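Local coordinates for glutaryl-CoA dehydrogenase (Mycobacterium smegmatis, PDB 3SF6), which belongs to the acyl-CoA dehydrogenase family of flavoproteins and binds dihydroflavine-adenine dinucleotide in a four-chain assembly, at residues Pro63-Ala68 / His143-Phe148; Leu77-Lys82 / Val92-Ala97; Ser157-Met162 / Thr249-Pro254; Thr355-Ser360 / Tyr366-His371. All blocks are in the same frame, centred on the assembly; numbering follows the deposited sequence. Where two conformers were deposited one is given.

The four contacts run through the three-part acyl-CoA dehydrogenase fold. Interaction 2 is nested inside the loop closed by interaction 1; interactions 3 and 4 follow in series. Interactions 1 and 2 have centres 18 Å apart and touch where Ala68 O meets Leu77 CD1 at 3.5 Å. Interactions 1 and 3, with centres 25 Å apart, meet through Phe148 and Pro254 and reach the same flavin nucleotide. Interaction 4 lies 39 Å from interaction 3, centre to centre, on the opposite side of the chain's centre, and its residues 355-360 bind a different cofactor molecule. Each nucleotide also bonds residues of a second subunit, so the sites lie between subunits.

Interaction 1 of 4, residues Pro63-Ala68 / His143-Phe148; sequences PARELA and HRIGCF. With FDA (dihydroflavine-adenine dinucleotide), chain B.
The contact joins the start of helix 64-73, in the N-terminal helical domain, to the lead-in of strand 146-149, the first strand of the middle beta domain in the acyl-CoA dehydrogenase fold. Ile145 is the residue that crosses. Its CD1 methyl lies against the helix, with Ala68 CB 3.7 Å from Ile145 CD1. Ile145 CG1 also touches Ala68 CB. On the neighbouring turn, Arg65 CG lies 3.9 Å from Ile145 CD1, and the two side chains cross at about a right angle. The Ile145 side chain is extended, with CD1 anti to CA (chi2 176°), which carries the methyl out to the helix. The contact is apolar and mostly buried; Arg65 forms its exposed border. The backbone of Ile145 is fixed by Asp189 and Val190, and Gln115 of helix 106-126 holds Arg144 O and Gly146 N. Further along the same segment the strand reaches the flavin pocket. The Phe148 ring meets Trp194 and packs on helix 252-286, while flavin O2 lies at its edge. The backbone there accepts a bond from the flavin: N3 of the dihydroflavine-adenine dinucleotide donates to Phe148 O at 3.0 Å, with an N-H...O angle of 158°.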
# COMPACT_ATOMS: atom_id res chain seq x y z
N PRO A 63 -0.32 9.55 -38.22
CA PRO A 63 0.04 9.06 -39.55
C PRO A 63 0.79 7.74 -39.42
O PRO A 63 1.99 7.65 -39.64
CB PRO A 63 0.93 10.18 -40.11
CG PRO A 63 1.56 10.79 -38.87
CD PRO A 63 0.47 10.74 -37.83
N ALA A 64 0.07 6.70 -39.04
CA ALA A 64 0.70 5.45 -38.67
C ALA A 64 1.52 4.85 -39.83
O ALA A 64 2.64 4.37 -39.61
CB ALA A 64 -0.34 4.44 -38.18
N ARG A 65 0.96 4.88 -41.04
CA ARG A 65 1.67 4.30 -42.19
C ARG A 65 2.96 5.04 -42.49
O ARG A 65 4.01 4.41 -42.69
CB ARG A 65 0.77 4.21 -43.43
CG ARG A 65 -0.31 3.16 -43.27
CD ARG A 65 -1.07 2.92 -44.55
NE ARG A 65 -2.45 2.47 -44.32
CZ ARG A 65 -3.49 3.22 -43.93
NH1 ARG A 65 -3.37 4.54 -43.68
NH2 ARG A 65 -4.68 2.64 -43.78
N GLU A 66 2.91 6.38 -42.48
CA GLU A 66 4.10 7.17 -42.73
C GLU A 66 5.10 6.97 -41.59
O GLU A 66 6.31 6.86 -41.83
CB GLU A 66 3.76 8.66 -42.86
N LEU A 67 4.62 6.89 -40.36
CA LEU A 67 5.51 6.69 -39.23
C LEU A 67 6.22 5.33 -39.26
O LEU A 67 7.41 5.22 -38.92
CB LEU A 67 4.74 6.85 -37.90
CG LEU A 67 5.59 6.81 -36.64
CD1 LEU A 67 6.49 8.04 -36.58
CD2 LEU A 67 4.66 6.72 -35.37
N ALA A 68 5.49 4.30 -39.64
CA ALA A 68 6.09 2.97 -39.77
C ALA A 68 7.26 2.99 -40.75
O ALA A 68 8.31 2.42 -40.48
CB ALA A 68 5.02 1.92 -40.17
N HIS A 143 7.34 -0.69 -44.87
CA HIS A 143 6.45 -0.54 -46.01
C HIS A 143 5.24 -1.44 -45.98
O HIS A 143 4.25 -1.11 -46.61
CB HIS A 143 7.22 -0.66 -47.30
CG HIS A 143 8.04 0.54 -47.56
ND1 HIS A 143 9.30 0.70 -47.03
CD2 HIS A 143 7.73 1.71 -48.18
CE1 HIS A 143 9.76 1.89 -47.38
NE2 HIS A 143 8.83 2.52 -48.07
N ARG A 144 5.28 -2.53 -45.19
CA ARG A 144 4.10 -3.36 -44.93
C ARG A 144 3.96 -3.48 -43.41
O ARG A 144 4.95 -3.72 -42.69
CB ARG A 144 4.24 -4.73 -45.57
CG ARG A 144 4.27 -4.70 -47.10
CD ARG A 144 2.96 -4.28 -47.71
NE ARG A 144 3.02 -4.26 -49.17
CZ ARG A 144 3.14 -3.14 -49.88
NH1 ARG A 144 3.26 -1.94 -49.29
NH2 ARG A 144 3.17 -3.20 -51.22
N ILE A 145 2.75 -3.23 -42.93
CA ILE A 145 2.46 -3.22 -41.50
C ILE A 145 1.74 -4.52 -41.13
O ILE A 145 0.84 -4.98 -41.85
CB ILE A 145 1.63 -2.01 -41.10
CG1 ILE A 145 2.44 -0.73 -41.29
CG2 ILE A 145 1.13 -2.16 -39.64
CD1 ILE A 145 1.63 0.57 -41.01
N GLY A 146 2.17 -5.12 -40.03
CA GLY A 146 1.52 -6.30 -39.48
C GLY A 146 0.69 -6.05 -38.23
O GLY A 146 0.83 -5.03 -37.53
N CYS A 147 -0.16 -7.02 -37.93
CA CYS A 147 -0.87 -7.07 -36.65
C CYS A 147 -0.97 -8.53 -36.24
O CYS A 147 -0.65 -9.43 -37.04
CB CYS A 147 -2.25 -6.42 -36.74
SG CYS A 147 -3.45 -7.25 -37.80
N PHE A 148 -1.37 -8.74 -34.99
CA PHE A 148 -1.30 -10.05 -34.33
C PHE A 148 -2.68 -10.28 -33.72
O PHE A 148 -3.03 -9.63 -32.74
CB PHE A 148 -0.20 -10.00 -33.26
CG PHE A 148 0.08 -11.29 -32.53
CD1 PHE A 148 1.06 -12.17 -32.99
CD2 PHE A 148 -0.54 -11.57 -31.32
CE1 PHE A 148 1.39 -13.31 -32.28
CE2 PHE A 148 -0.21 -12.74 -30.60
CZ PHE A 148 0.75 -13.59 -31.08
PA FDA B . -10.41 -10.69 -19.39
O1A FDA B . -9.57 -11.85 -19.67
O2A FDA B . -11.86 -10.72 -19.62
O5B FDA B . -10.11 -10.39 -17.83
C5B FDA B . -10.93 -9.44 -17.11
C4B FDA B . -10.39 -9.27 -15.70
O4B FDA B . -10.54 -10.55 -15.03
C3B FDA B . -8.92 -8.93 -15.63
O3B FDA B . -8.67 -8.10 -14.47
C2B FDA B . -8.28 -10.30 -15.46
O2B FDA B . -6.94 -10.20 -14.92
C1B FDA B . -9.28 -11.03 -14.56
N9A FDA B . -9.19 -12.49 -14.73
C8A FDA B . -9.42 -13.19 -15.88
N7A FDA B . -9.19 -14.50 -15.67
C5A FDA B . -8.80 -14.62 -14.36
C6A FDA B . -8.42 -15.69 -13.55
N6A FDA B . -8.39 -16.96 -14.01
N1A FDA B . -8.10 -15.42 -12.26
C2A FDA B . -8.11 -14.18 -11.78
N3A FDA B . -8.45 -13.14 -12.51
C4A FDA B . -8.80 -13.34 -13.80
N1 FDA B . -4.64 -8.50 -28.14
C2 FDA B . -4.16 -9.01 -29.31
O2 FDA B . -4.40 -10.21 -29.59
N3 FDA B . -3.41 -8.24 -30.13
C4 FDA B . -3.14 -6.95 -29.89
O4 FDA B . -2.50 -6.23 -30.70
C4X FDA B . -3.61 -6.40 -28.67
N5 FDA B . -3.43 -5.09 -28.38
C5X FDA B . -4.19 -4.49 -27.40
C6 FDA B . -4.27 -3.11 -27.30
C7 FDA B . -5.00 -2.48 -26.31
C7M FDA B . -5.13 -0.95 -26.29
C8 FDA B . -5.64 -3.27 -25.37
C8M FDA B . -6.43 -2.56 -24.26
C9 FDA B . -5.58 -4.65 -25.44
C9A FDA B . -4.85 -5.28 -26.47
N10 FDA B . -4.85 -6.67 -26.62
C10 FDA B . -4.38 -7.20 -27.83
C1' FDA B . -5.81 -7.49 -25.87
C2' FDA B . -5.21 -7.83 -24.50
O2' FDA B . -4.22 -8.88 -24.63
C3' FDA B . -6.33 -8.30 -23.59
O3' FDA B . -7.07 -7.14 -23.21
C4' FDA B . -5.82 -8.98 -22.31
O4' FDA B . -5.28 -10.29 -22.62
C5' FDA B . -6.90 -9.12 -21.25
O5' FDA B . -8.03 -9.80 -21.81
P FDA B . -9.48 -9.16 -21.60
O1P FDA B . -9.40 -7.71 -21.83
O2P FDA B . -10.44 -9.96 -22.40
O3P FDA B . -9.79 -9.35 -20.03

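Interaction 2 of 4, residues Leu77-Lys82 / Val92-Ala97; sequences LGMHLK and VAYGLA
Met79 and His80 of a type I beta turn pack on Tyr94 and Ala97 of helix 91-104. The aromatic part is a CH-pi contact. His80 CB sits over one face of the Tyr94 ring, 4.1 Å from its centroid and 22° off the ring normal. It is displaced toward the ring's rim, and His80 CB is 3.8 Å from Tyr94 CG. The two rings are tilted by 29° and slid apart, so they barely overlap. The apolar part comes from Met79. Its CB lies 3.8 Å from Tyr94 CD1. Met79 SD lies 3.5 Å from Ala97 CB, and the bend at the thioether (chi3 -83°) turns CE back, near both that Ala97 methyl and the Tyr94 ring. The turn itself is closed by Leu81 N donating to Gly78 O at 2.9 Å. The contact is a buried part of the N-terminal helical domain. Tyr94 also packs on Ser117 of helix 106-126, Ala97 on Val41 of helix 32-49, and His80 on Lys325 of helix 298-327.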
# COMPACT_ATOMS: atom_id res chain seq x y z
N LEU A 77 12.33 -1.42 -36.60
CA LEU A 77 11.30 -2.47 -36.71
C LEU A 77 11.98 -3.81 -36.84
O LEU A 77 12.77 -4.04 -37.75
CB LEU A 77 10.38 -2.20 -37.90
CG LEU A 77 9.62 -0.87 -37.83
CD1 LEU A 77 8.72 -0.73 -39.05
CD2 LEU A 77 8.79 -0.72 -36.53
N GLY A 78 11.64 -4.71 -35.94
CA GLY A 78 12.29 -6.01 -35.93
C GLY A 78 13.66 -5.97 -35.30
O GLY A 78 14.51 -6.80 -35.61
N MET A 79 13.86 -5.04 -34.37
CA MET A 79 15.20 -4.81 -33.81
C MET A 79 15.91 -6.03 -33.26
O MET A 79 17.15 -6.14 -33.39
CB MET A 79 15.15 -3.75 -32.71
CG MET A 79 14.90 -2.35 -33.21
SD MET A 79 14.87 -1.10 -31.92
CE MET A 79 13.17 -1.23 -31.32
N HIS A 80 15.16 -6.93 -32.60
CA HIS A 80 15.75 -8.06 -31.94
C HIS A 80 15.79 -9.29 -32.84
O HIS A 80 16.31 -10.34 -32.43
CB HIS A 80 15.01 -8.40 -30.63
CG HIS A 80 15.73 -9.41 -29.80
ND1 HIS A 80 15.19 -10.65 -29.52
CD2 HIS A 80 16.97 -9.40 -29.26
CE1 HIS A 80 16.07 -11.36 -28.83
NE2 HIS A 80 17.15 -10.62 -28.65
N LEU A 81 15.32 -9.17 -34.09
CA LEU A 81 15.32 -10.30 -35.02
C LEU A 81 16.57 -10.24 -35.86
O LEU A 81 17.13 -9.16 -36.06
CB LEU A 81 14.09 -10.24 -35.95
CG LEU A 81 12.75 -10.32 -35.25
CD1 LEU A 81 11.56 -10.12 -36.23
CD2 LEU A 81 12.57 -11.63 -34.47
N LYS A 82 16.97 -11.40 -36.36
CA LYS A 82 18.14 -11.53 -37.22
C LYS A 82 17.75 -11.74 -38.68
O LYS A 82 16.83 -12.49 -39.00
CB LYS A 82 19.02 -12.67 -36.72
CG LYS A 82 19.79 -12.27 -35.44
CD LYS A 82 20.72 -13.33 -34.94
CE LYS A 82 21.50 -12.85 -33.73
NZ LYS A 82 20.60 -12.36 -32.63
N VAL A 92 19.48 -6.80 -24.44
CA VAL A 92 19.66 -5.58 -23.65
C VAL A 92 19.52 -4.32 -24.52
O VAL A 92 18.85 -3.35 -24.13
CB VAL A 92 20.97 -5.62 -22.86
CG1 VAL A 92 21.27 -4.24 -22.19
CG2 VAL A 92 20.89 -6.73 -21.76
N ALA A 93 20.15 -4.31 -25.70
CA ALA A 93 20.05 -3.10 -26.57
C ALA A 93 18.60 -2.87 -27.03
O ALA A 93 18.10 -1.72 -27.05
CB ALA A 93 20.98 -3.22 -27.77
N TYR A 94 17.92 -3.94 -27.39
CA TYR A 94 16.51 -3.88 -27.75
C TYR A 94 15.67 -3.34 -26.62
O TYR A 94 14.83 -2.48 -26.81
CB TYR A 94 16.02 -5.29 -28.15
CG TYR A 94 14.51 -5.41 -28.31
CD1 TYR A 94 13.84 -4.66 -29.23
CD2 TYR A 94 13.76 -6.24 -27.47
CE1 TYR A 94 12.43 -4.75 -29.35
CE2 TYR A 94 12.36 -6.36 -27.60
CZ TYR A 94 11.72 -5.60 -28.53
OH TYR A 94 10.34 -5.72 -28.69
N GLY A 95 15.92 -3.82 -25.41
CA GLY A 95 15.24 -3.32 -24.23
C GLY A 95 15.43 -1.84 -24.07
O GLY A 95 14.48 -1.11 -23.85
N LEU A 96 16.66 -1.37 -24.19
CA LEU A 96 16.94 0.05 -24.04
C LEU A 96 16.21 0.86 -25.11
O LEU A 96 15.73 1.97 -24.85
CB LEU A 96 18.45 0.35 -24.06
CG LEU A 96 19.25 -0.24 -22.91
CD1 LEU A 96 20.80 -0.14 -23.25
CD2 LEU A 96 18.98 0.37 -21.56
N ALA A 97 16.16 0.33 -26.33
CA ALA A 97 15.39 0.97 -27.41
C ALA A 97 13.93 1.11 -27.05
O ALA A 97 13.34 2.18 -27.27
CB ALA A 97 15.56 0.20 -28.72

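Interaction 3 of 4, residues Ser157-Met162 / Thr249-Pro254; sequences SDPAGM and TSLGAP. With FDA (dihydroflavine-adenine dinucleotide), chain B; SO4 (sulfate ion), chain M.
Leu251, just ahead of helix 252-286, reaches onto the 3-10 turn at Pro159-Gly161, joining the C-terminal helical domain to a loop of the middle domain. Its CG is anti to the backbone N (chi1 -168°), and its two methyls divide the turn between them. Leu251 CD2 meets Ala160 CB at 3.8 Å. Leu251 CD1 lies over the Pro159-Ala160 peptide, 4.0 Å from Pro159 C. Met162 bends at its thioether and slides past Leu251 in the opposite direction, with Met162 CE 4.1 Å from Leu251 CD1. Polar bonds flank this patch. Leu251 N donates to O4 of a sulfate ion at 2.9 Å, nearly straight at 170°, and Ser250 OG caps Gly252 N at 3.1 Å. The sulfate probably comes from the crystallisation liquor. On the loop, Ser157 grips one cofactor phosphate oxygen twice: its N donates to O1A at 3.0 Å and its OG at 2.7 Å. The join thus rests on van der Waals packing, one methyl lying over a peptide, while Ser157 and the Ser250 cap use their polar groups elsewhere.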
# COMPACT_ATOMS: atom_id res chain seq x y z
N SER A 157 -7.66 -13.22 -21.55
CA SER A 157 -6.71 -13.87 -20.65
C SER A 157 -6.58 -15.37 -20.89
O SER A 157 -5.56 -15.96 -20.54
CB SER A 157 -7.09 -13.63 -19.21
OG SER A 157 -7.05 -12.23 -18.85
N ASP A 158 -7.62 -15.99 -21.45
CA ASP A 158 -7.66 -17.42 -21.73
C ASP A 158 -7.70 -17.67 -23.24
O ASP A 158 -8.74 -18.07 -23.78
CB ASP A 158 -8.84 -18.09 -21.02
CG ASP A 158 -8.91 -19.60 -21.26
OD1 ASP A 158 -7.85 -20.22 -21.47
OD2 ASP A 158 -10.05 -20.15 -21.19
N PRO A 159 -6.57 -17.45 -23.93
CA PRO A 159 -6.62 -17.71 -25.39
C PRO A 159 -6.81 -19.17 -25.79
O PRO A 159 -7.27 -19.44 -26.91
CB PRO A 159 -5.28 -17.15 -25.90
CG PRO A 159 -4.36 -17.22 -24.69
CD PRO A 159 -5.28 -16.88 -23.52
N ALA A 160 -6.59 -20.11 -24.88
CA ALA A 160 -6.90 -21.51 -25.15
C ALA A 160 -8.37 -21.71 -25.51
O ALA A 160 -8.72 -22.68 -26.21
CB ALA A 160 -6.57 -22.32 -23.92
N GLY A 161 -9.22 -20.84 -24.98
CA GLY A 161 -10.65 -20.86 -25.27
C GLY A 161 -11.10 -20.15 -26.54
O GLY A 161 -12.30 -19.99 -26.74
N MET A 162 -10.16 -19.75 -27.39
CA MET A 162 -10.50 -18.93 -28.58
C MET A 162 -11.49 -19.69 -29.44
O MET A 162 -11.44 -20.94 -29.51
CB MET A 162 -9.26 -18.56 -29.37
CG MET A 162 -8.60 -19.69 -30.12
SD MET A 162 -7.19 -19.16 -31.11
CE MET A 162 -5.94 -19.02 -29.83
N THR A 249 2.10 -25.36 -34.06
CA THR A 249 1.26 -26.56 -33.93
C THR A 249 0.51 -26.64 -32.58
O THR A 249 -0.14 -27.65 -32.27
CB THR A 249 2.06 -27.85 -34.15
OG1 THR A 249 3.10 -27.93 -33.17
CG2 THR A 249 2.67 -27.91 -35.58
N SER A 250 0.57 -25.58 -31.79
CA SER A 250 -0.12 -25.56 -30.51
C SER A 250 -0.24 -24.14 -29.99
O SER A 250 0.32 -23.22 -30.58
CB SER A 250 0.65 -26.40 -29.49
OG SER A 250 1.84 -25.73 -29.09
N LEU A 251 -0.94 -23.99 -28.87
CA LEU A 251 -1.03 -22.69 -28.18
C LEU A 251 0.34 -22.16 -27.80
O LEU A 251 0.56 -20.96 -27.63
CB LEU A 251 -1.92 -22.82 -26.93
CG LEU A 251 -2.34 -21.50 -26.27
CD1 LEU A 251 -3.30 -20.64 -27.15
CD2 LEU A 251 -2.96 -21.80 -24.88
N GLY A 252 1.32 -23.05 -27.63
CA GLY A 252 2.65 -22.56 -27.33
C GLY A 252 3.24 -21.61 -28.37
O GLY A 252 4.05 -20.74 -28.01
N ALA A 253 2.83 -21.72 -29.64
CA ALA A 253 3.35 -20.79 -30.68
C ALA A 253 2.96 -19.34 -30.40
O ALA A 253 3.85 -18.50 -30.30
CB ALA A 253 2.92 -21.23 -32.11
N PRO A 254 1.65 -19.02 -30.23
CA PRO A 254 1.40 -17.61 -29.95
C PRO A 254 1.99 -17.16 -28.61
O PRO A 254 2.40 -16.01 -28.47
CB PRO A 254 -0.14 -17.52 -29.94
CG PRO A 254 -0.62 -18.94 -29.80
CD PRO A 254 0.40 -19.74 -30.54
PA FDA B . -10.41 -10.69 -19.39
O1A FDA B . -9.57 -11.85 -19.67
O2A FDA B . -11.86 -10.72 -19.62
O5B FDA B . -10.11 -10.39 -17.83
C5B FDA B . -10.93 -9.44 -17.11
C4B FDA B . -10.39 -9.27 -15.70
O4B FDA B . -10.54 -10.55 -15.03
C3B FDA B . -8.92 -8.93 -15.63
O3B FDA B . -8.67 -8.10 -14.47
C2B FDA B . -8.28 -10.30 -15.46
O2B FDA B . -6.94 -10.20 -14.92
C1B FDA B . -9.28 -11.03 -14.56
N9A FDA B . -9.19 -12.49 -14.73
C8A FDA B . -9.42 -13.19 -15.88
N7A FDA B . -9.19 -14.50 -15.67
C5A FDA B . -8.80 -14.62 -14.36
C6A FDA B . -8.42 -15.69 -13.55
N6A FDA B . -8.39 -16.96 -14.01
N1A FDA B . -8.10 -15.42 -12.26
C2A FDA B . -8.11 -14.18 -11.78
N3A FDA B . -8.45 -13.14 -12.51
C4A FDA B . -8.80 -13.34 -13.80
N1 FDA B . -4.64 -8.50 -28.14
C2 FDA B . -4.16 -9.01 -29.31
O2 FDA B . -4.40 -10.21 -29.59
N3 FDA B . -3.41 -8.24 -30.13
C4 FDA B . -3.14 -6.95 -29.89
O4 FDA B . -2.50 -6.23 -30.70
C4X FDA B . -3.61 -6.40 -28.67
N5 FDA B . -3.43 -5.09 -28.38
C5X FDA B . -4.19 -4.49 -27.40
C6 FDA B . -4.27 -3.11 -27.30
C7 FDA B . -5.00 -2.48 -26.31
C7M FDA B . -5.13 -0.95 -26.29
C8 FDA B . -5.64 -3.27 -25.37
C8M FDA B . -6.43 -2.56 -24.26
C9 FDA B . -5.58 -4.65 -25.44
C9A FDA B . -4.85 -5.28 -26.47
N10 FDA B . -4.85 -6.67 -26.62
C10 FDA B . -4.38 -7.20 -27.83
C1' FDA B . -5.81 -7.49 -25.87
C2' FDA B . -5.21 -7.83 -24.50
O2' FDA B . -4.22 -8.88 -24.63
C3' FDA B . -6.33 -8.30 -23.59
O3' FDA B . -7.07 -7.14 -23.21
C4' FDA B . -5.82 -8.98 -22.31
O4' FDA B . -5.28 -10.29 -22.62
C5' FDA B . -6.90 -9.12 -21.25
O5' FDA B . -8.03 -9.80 -21.81
P FDA B . -9.48 -9.16 -21.60
O1P FDA B . -9.40 -7.71 -21.83
O2P FDA B . -10.44 -9.96 -22.40
O3P FDA B . -9.79 -9.35 -20.03
S SO4 M . -3.33 -27.01 -28.52
O1 SO4 M . -2.79 -28.32 -28.24
O2 SO4 M . -4.74 -26.98 -28.11
O3 SO4 M . -3.26 -26.78 -29.93
O4 SO4 M . -2.55 -26.07 -27.68

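Interaction 4 of 4, residues Thr355-Ser360 / Tyr366-His371; sequences TVLGAS and YPVMRH. With FDA (dihydroflavine-adenine dinucleotide), chain C.
Thr355 O accepts a 2.7 Å bond from O3B of the dihydroflavine-adenine dinucleotide at the end of helix 332-357, in the C-terminal helical domain of the acyl-CoA dehydrogenase fold. Four residues later, Ala359 N donates to phosphate oxygen O1P of the same cofactor at 3.0 Å and 173°. Between them Gly358 leaves the helix with positive phi (57°), its CA close beside the phosphate. Arg287 of this chain also bonds the cofactor, as do Ser157 and Thr384 of the second subunit. The reverse side of this segment packs on residues 366-371, which include the first turn of helix 368-380. Leu357 CD1 touches two side chains: it is 3.8 Å from Tyr366 CB and 3.8 Å from Val368 CG2. Leu357 also touches Tyr283 of helix 252-286. The Tyr366 ring extends past Leu357 toward Ser360, where Ser360 CB is 3.8 Å from Tyr366 CE2. Ser360 O lies at the edge of this ring, near its plane, 3.4 Å from Tyr366 CD2.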
# COMPACT_ATOMS: atom_id res chain seq x y z
N THR A 355 0.57 14.06 -8.97
CA THR A 355 0.20 14.78 -7.74
C THR A 355 1.19 15.90 -7.39
O THR A 355 0.81 16.93 -6.84
CB THR A 355 -0.01 13.85 -6.53
OG1 THR A 355 1.25 13.32 -6.08
CG2 THR A 355 -0.97 12.70 -6.84
N VAL A 356 2.46 15.69 -7.73
CA VAL A 356 3.52 16.63 -7.47
C VAL A 356 3.32 17.89 -8.33
O VAL A 356 3.66 18.99 -7.90
CB VAL A 356 4.90 15.99 -7.72
CG1 VAL A 356 6.07 17.03 -7.59
CG2 VAL A 356 5.17 14.82 -6.75
N LEU A 357 2.75 17.71 -9.52
CA LEU A 357 2.51 18.85 -10.43
C LEU A 357 1.30 19.69 -10.08
O LEU A 357 1.12 20.77 -10.66
CB LEU A 357 2.37 18.38 -11.88
CG LEU A 357 3.45 17.47 -12.42
CD1 LEU A 357 3.20 17.12 -13.91
CD2 LEU A 357 4.85 17.93 -12.16
N GLY A 358 0.49 19.23 -9.13
CA GLY A 358 -0.73 19.97 -8.79
C GLY A 358 -1.60 20.15 -10.03
O GLY A 358 -1.69 19.25 -10.87
N ALA A 359 -2.29 21.26 -10.12
CA ALA A 359 -3.24 21.48 -11.20
C ALA A 359 -2.53 21.44 -12.54
O ALA A 359 -3.11 20.98 -13.52
CB ALA A 359 -3.98 22.83 -11.06
N SER A 360 -1.30 21.96 -12.61
CA SER A 360 -0.56 21.95 -13.89
C SER A 360 -0.48 20.56 -14.50
O SER A 360 -0.37 20.43 -15.73
CB SER A 360 0.84 22.51 -13.72
OG SER A 360 0.79 23.89 -13.49
N TYR A 366 2.17 18.88 -19.69
CA TYR A 366 3.11 17.89 -19.16
C TYR A 366 2.66 16.52 -19.64
O TYR A 366 1.46 16.33 -19.91
CB TYR A 366 3.10 17.92 -17.62
CG TYR A 366 3.70 19.20 -17.07
CD1 TYR A 366 5.06 19.36 -17.01
CD2 TYR A 366 2.91 20.29 -16.73
CE1 TYR A 366 5.65 20.55 -16.55
CE2 TYR A 366 3.50 21.50 -16.27
CZ TYR A 366 4.86 21.59 -16.16
OH TYR A 366 5.49 22.77 -15.75
N PRO A 367 3.61 15.54 -19.72
CA PRO A 367 3.30 14.24 -20.32
C PRO A 367 2.67 13.22 -19.37
O PRO A 367 2.37 12.09 -19.79
CB PRO A 367 4.70 13.78 -20.78
CG PRO A 367 5.60 14.31 -19.74
CD PRO A 367 5.07 15.68 -19.48
N VAL A 368 2.52 13.58 -18.09
CA VAL A 368 2.22 12.61 -17.04
C VAL A 368 0.84 11.91 -17.18
O VAL A 368 0.75 10.70 -17.03
CB VAL A 368 2.44 13.25 -15.65
CG1 VAL A 368 2.07 12.28 -14.53
CG2 VAL A 368 3.94 13.72 -15.54
N MET A 369 -0.21 12.69 -17.45
CA MET A 369 -1.52 12.09 -17.59
C MET A 369 -1.56 11.17 -18.82
O MET A 369 -2.22 10.12 -18.76
CB MET A 369 -2.65 13.13 -17.65
CG MET A 369 -2.97 13.69 -16.29
SD MET A 369 -3.66 12.49 -15.16
CE MET A 369 -5.16 11.86 -16.05
N ARG A 370 -0.91 11.57 -19.91
CA ARG A 370 -0.85 10.70 -21.11
C ARG A 370 -0.18 9.37 -20.76
O ARG A 370 -0.69 8.30 -21.09
CB ARG A 370 -0.11 11.42 -22.23
CG ARG A 370 0.08 10.56 -23.48
CD ARG A 370 0.50 11.37 -24.68
NE ARG A 370 1.59 12.28 -24.39
CZ ARG A 370 2.87 11.91 -24.29
NH1 ARG A 370 3.80 12.81 -23.99
NH2 ARG A 370 3.25 10.64 -24.51
N HIS A 371 0.98 9.45 -20.12
CA HIS A 371 1.67 8.25 -19.67
C HIS A 371 0.81 7.39 -18.74
O HIS A 371 0.71 6.17 -18.95
CB HIS A 371 3.00 8.55 -18.98
CG HIS A 371 4.09 8.94 -19.91
ND1 HIS A 371 4.46 8.19 -21.02
CD2 HIS A 371 4.92 10.00 -19.87
CE1 HIS A 371 5.48 8.78 -21.61
NE2 HIS A 371 5.79 9.88 -20.93
PA FDA C . 0.89 23.81 -5.53
O1A FDA C . 0.40 24.49 -4.32
O2A FDA C . 1.92 24.42 -6.38
O5B FDA C . 1.41 22.40 -4.96
C5B FDA C . 2.18 21.52 -5.81
C4B FDA C . 2.45 20.21 -5.07
O4B FDA C . 3.29 20.54 -3.94
C3B FDA C . 1.22 19.54 -4.51
O3B FDA C . 1.41 18.11 -4.52
C2B FDA C . 1.19 20.07 -3.08
O2B FDA C . 0.39 19.23 -2.22
C1B FDA C . 2.68 20.13 -2.71
N9A FDA C . 2.93 21.12 -1.65
C8A FDA C . 2.69 22.47 -1.72
N7A FDA C . 2.99 23.04 -0.55
C5A FDA C . 3.42 22.04 0.28
C6A FDA C . 3.86 21.98 1.60
N6A FDA C . 3.94 23.09 2.38
N1A FDA C . 4.22 20.77 2.10
C2A FDA C . 4.13 19.66 1.37
N3A FDA C . 3.72 19.67 0.12
C4A FDA C . 3.35 20.84 -0.44
N1 FDA C . -9.02 27.32 -7.59
C2 FDA C . -9.88 28.37 -7.43
O2 FDA C . -9.51 29.38 -6.78
N3 FDA C . -11.13 28.29 -7.93
C4 FDA C . -11.58 27.25 -8.64
O4 FDA C . -12.74 27.23 -9.16
C4X FDA C . -10.71 26.15 -8.81
N5 FDA C . -11.07 25.09 -9.56
C5X FDA C . -10.11 24.21 -10.02
C6 FDA C . -10.38 23.31 -11.05
C7 FDA C . -9.45 22.40 -11.50
C7M FDA C . -9.77 21.49 -12.69
C8 FDA C . -8.21 22.37 -10.87
C8M FDA C . -7.19 21.34 -11.38
C9 FDA C . -7.91 23.25 -9.86
C9A FDA C . -8.86 24.18 -9.42
N10 FDA C . -8.55 25.14 -8.44
C10 FDA C . -9.43 26.23 -8.28
C1' FDA C . -7.15 25.36 -8.05
C2' FDA C . -6.80 24.38 -6.92
O2' FDA C . -7.36 24.84 -5.66
C3' FDA C . -5.29 24.31 -6.80
O3' FDA C . -4.82 23.53 -7.91
C4' FDA C . -4.82 23.64 -5.51
O4' FDA C . -5.04 24.51 -4.38
C5' FDA C . -3.34 23.24 -5.56
O5' FDA C . -2.55 24.39 -5.89
P FDA C . -1.47 24.26 -7.05
O1P FDA C . -2.07 23.52 -8.18
O2P FDA C . -0.91 25.61 -7.30
O3P FDA C . -0.33 23.30 -6.45